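Local coordinates for DinB-like domain-containing protein (Enterococcus faecalis, PDB 3CEX), which is of unknown function but belongs to the DinB superfamily of helical-bundle proteins, some of which are metal-dependent enzymes, at residues A[44-49]-A[94-99]. Residues are numbered along the deposited sequence; the frame is centred on the assembly and turned at random.
Sequences VTWLMW and EEAAKV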
loop_
_atom_site.group_PDB
_atom_site.type_symbol
_atom_site.label_atom_id
_atom_site.label_comp_id
_atom_site.label_asym_id
_atom_site.label_seq_id
_atom_site.Cartn_x
_atom_site.Cartn_y
_atom_site.Cartn_z
ATOM N N VAL A 44 -11.249 6.797 -8.749
ATOM C CA VAL A 44 -9.808 7.084 -8.858
ATOM C C VAL A 44 -9.548 8.563 -8.593
ATOM O O VAL A 44 -8.598 8.901 -7.907
ATOM C CB VAL A 44 -9.207 6.612 -10.206
ATOM C CG1 VAL A 44 -7.756 7.080 -10.391
ATOM C CG2 VAL A 44 -9.277 5.095 -10.288
ATOM N N THR A 45 -10.421 9.440 -9.064
ATOM C CA THR A 45 -10.281 10.874 -8.764
ATOM C C THR A 45 -10.293 11.116 -7.248
ATOM O O THR A 45 -9.396 11.805 -6.719
ATOM C CB THR A 45 -11.377 11.716 -9.400
ATOM O OG1 THR A 45 -11.230 11.707 -10.817
ATOM C CG2 THR A 45 -11.308 13.185 -8.901
ATOM N N TRP A 46 -11.260 10.527 -6.537
ATOM C CA TRP A 46 -11.292 10.686 -5.053
ATOM C C TRP A 46 -10.015 10.150 -4.385
ATOM O O TRP A 46 -9.446 10.790 -3.507
ATOM C CB TRP A 46 -12.512 10.003 -4.455
ATOM C CG TRP A 46 -12.746 10.324 -2.976
ATOM C CD1 TRP A 46 -13.637 11.233 -2.484
ATOM C CD2 TRP A 46 -12.083 9.755 -1.829
ATOM N NE1 TRP A 46 -13.584 11.265 -1.127
ATOM C CE2 TRP A 46 -12.635 10.380 -0.684
ATOM C CE3 TRP A 46 -11.091 8.777 -1.652
ATOM C CZ2 TRP A 46 -12.230 10.055 0.633
ATOM C CZ3 TRP A 46 -10.670 8.465 -0.341
ATOM C CH2 TRP A 46 -11.232 9.115 0.779
ATOM N N LEU A 47 -9.576 8.960 -4.815
ATOM C CA LEU A 47 -8.385 8.312 -4.234
ATOM C C LEU A 47 -7.115 9.127 -4.422
ATOM O O LEU A 47 -6.313 9.266 -3.500
ATOM C CB LEU A 47 -8.201 6.903 -4.828
ATOM C CG LEU A 47 -9.270 5.925 -4.346
ATOM C CD1 LEU A 47 -9.350 4.677 -5.219
ATOM C CD2 LEU A 47 -8.990 5.540 -2.840
HETATM N N MSE A 48 -6.923 9.662 -5.618
HETATM C CA MSE A 48 -5.736 10.495 -5.902
HETATM C C MSE A 48 -5.799 11.840 -5.211
HETATM O O MSE A 48 -4.830 12.277 -4.666
HETATM C CB MSE A 48 -5.587 10.737 -7.398
HETATM C CG MSE A 48 -4.877 9.691 -8.058
HETATM SE SE MSE A 48 -4.406 10.042 -9.912
HETATM C CE MSE A 48 -2.741 10.990 -9.861
ATOM N N TRP A 49 -6.951 12.496 -5.238
ATOM C CA TRP A 49 -7.124 13.749 -4.501
ATOM C C TRP A 49 -6.901 13.517 -3.004
ATOM O O TRP A 49 -6.173 14.268 -2.336
ATOM C CB TRP A 49 -8.537 14.282 -4.726
ATOM C CG TRP A 49 -8.906 15.340 -3.759
ATOM C CD1 TRP A 49 -8.563 16.662 -3.832
ATOM C CD2 TRP A 49 -9.675 15.193 -2.550
ATOM N NE1 TRP A 49 -9.073 17.321 -2.770
ATOM C CE2 TRP A 49 -9.759 16.450 -1.969
ATOM C CE3 TRP A 49 -10.299 14.105 -1.913
ATOM C CZ2 TRP A 49 -10.465 16.683 -0.779
ATOM C CZ3 TRP A 49 -10.972 14.315 -0.763
ATOM C CH2 TRP A 49 -11.051 15.599 -0.185
ATOM N N GLU A 94 -22.161 10.419 -0.534
ATOM C CA GLU A 94 -22.680 11.498 -1.342
ATOM C C GLU A 94 -21.710 12.670 -1.421
ATOM O O GLU A 94 -21.605 13.304 -2.465
ATOM C CB GLU A 94 -24.051 11.906 -0.799
ATOM C CG GLU A 94 -25.100 10.750 -0.912
ATOM C CD GLU A 94 -25.237 9.818 0.334
ATOM O OE1 GLU A 94 -24.314 9.734 1.199
ATOM O OE2 GLU A 94 -26.317 9.164 0.434
ATOM N N GLU A 95 -20.965 12.918 -0.346
ATOM C CA GLU A 95 -19.873 13.902 -0.362
ATOM C C GLU A 95 -18.700 13.448 -1.229
ATOM O O GLU A 95 -18.124 14.264 -1.967
ATOM C CB GLU A 95 -19.385 14.209 1.052
ATOM C CG GLU A 95 -20.349 15.088 1.855
ATOM C CD GLU A 95 -19.930 15.286 3.313
ATOM O OE1 GLU A 95 -19.254 14.411 3.881
ATOM O OE2 GLU A 95 -20.334 16.299 3.913
ATOM N N ALA A 96 -18.355 12.155 -1.154
ATOM C CA ALA A 96 -17.263 11.584 -1.952
ATOM C C ALA A 96 -17.533 11.688 -3.461
ATOM O O ALA A 96 -16.617 11.905 -4.224
ATOM C CB ALA A 96 -16.978 10.104 -1.535
ATOM N N ALA A 97 -18.785 11.510 -3.884
ATOM C CA ALA A 97 -19.161 11.655 -5.295
ATOM C C ALA A 97 -18.954 13.071 -5.827
ATOM O O ALA A 97 -18.955 13.271 -7.025
ATOM C CB ALA A 97 -20.623 11.248 -5.499
ATOM N N LYS A 98 -18.805 14.048 -4.935
ATOM C CA LYS A 98 -18.581 15.420 -5.327
ATOM C C LYS A 98 -17.107 15.719 -5.575
ATOM O O LYS A 98 -16.770 16.819 -6.022
ATOM C CB LYS A 98 -19.122 16.381 -4.261
ATOM C CG LYS A 98 -20.641 16.380 -4.183
ATOM C CD LYS A 98 -21.133 17.527 -3.319
ATOM C CE LYS A 98 -22.398 17.194 -2.521
ATOM N NZ LYS A 98 -23.549 17.986 -2.951
ATOM N N VAL A 99 -16.224 14.768 -5.270
ATOM C CA VAL A 99 -14.823 14.974 -5.590
ATOM C C VAL A 99 -14.632 14.500 -7.031
ATOM O O VAL A 99 -14.456 13.315 -7.301
ATOM C CB VAL A 99 -13.881 14.282 -4.615
ATOM C CG1 VAL A 99 -12.423 14.535 -5.051
ATOM C CG2 VAL A 99 -14.134 14.782 -3.152
#
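One face of the Trp-49 indole is covered by both methyl groups of Val-99. Val-99 CG1 sits toward the rim, 3.8 Å from Trp-49 CD2. Val-99 CG2 makes a CH-pi contact 4.2 Å from the centroid of the six-membered ring of Trp-49 and 20° off its normal. The backbone O of Trp-46 lies in plane at an edge of the same ring. Trp-49 in turn presents CZ3 to one face of the Trp-46 indole, offset toward the rim, so the two indoles, about one helical turn apart, touch each other, and Val-99 packs against both. With its CG1 anti to the backbone N (chi1 179°), Val-99 sends that methyl to Trp-49 and turns CG2 to both indoles, reaching CD1 of Trp-46 at 3.6 Å.

The pyrrole end of Trp-46 meets Ala-96. Its CD1 approaches Ala-96 O obliquely at 3.5 Å, and its NE1 comes 3.6 Å from Ala-96 CB, a packing contact; the N-H itself is hydrogen-bonded to ND1 of His-91, which probably limits the rotation of the indole. In the helical bundle of this DinB-like fold, the contact joins the first turns of helix 44-62 to the connection leading toward helix 104-124. That connection leaves the short helix 93-96 through a type I turn from Ala-96 to Val-99, closed by Val-99 N bonding to Ala-96 O, and the turn delivers Val-99 to the tryptophans. One residue before Trp-46, Thr-45 lays CG2 against the backbone O of Val-99 at 3.5 Å, while its OG1 is hydrogen-bonded to Asn-34 OD1.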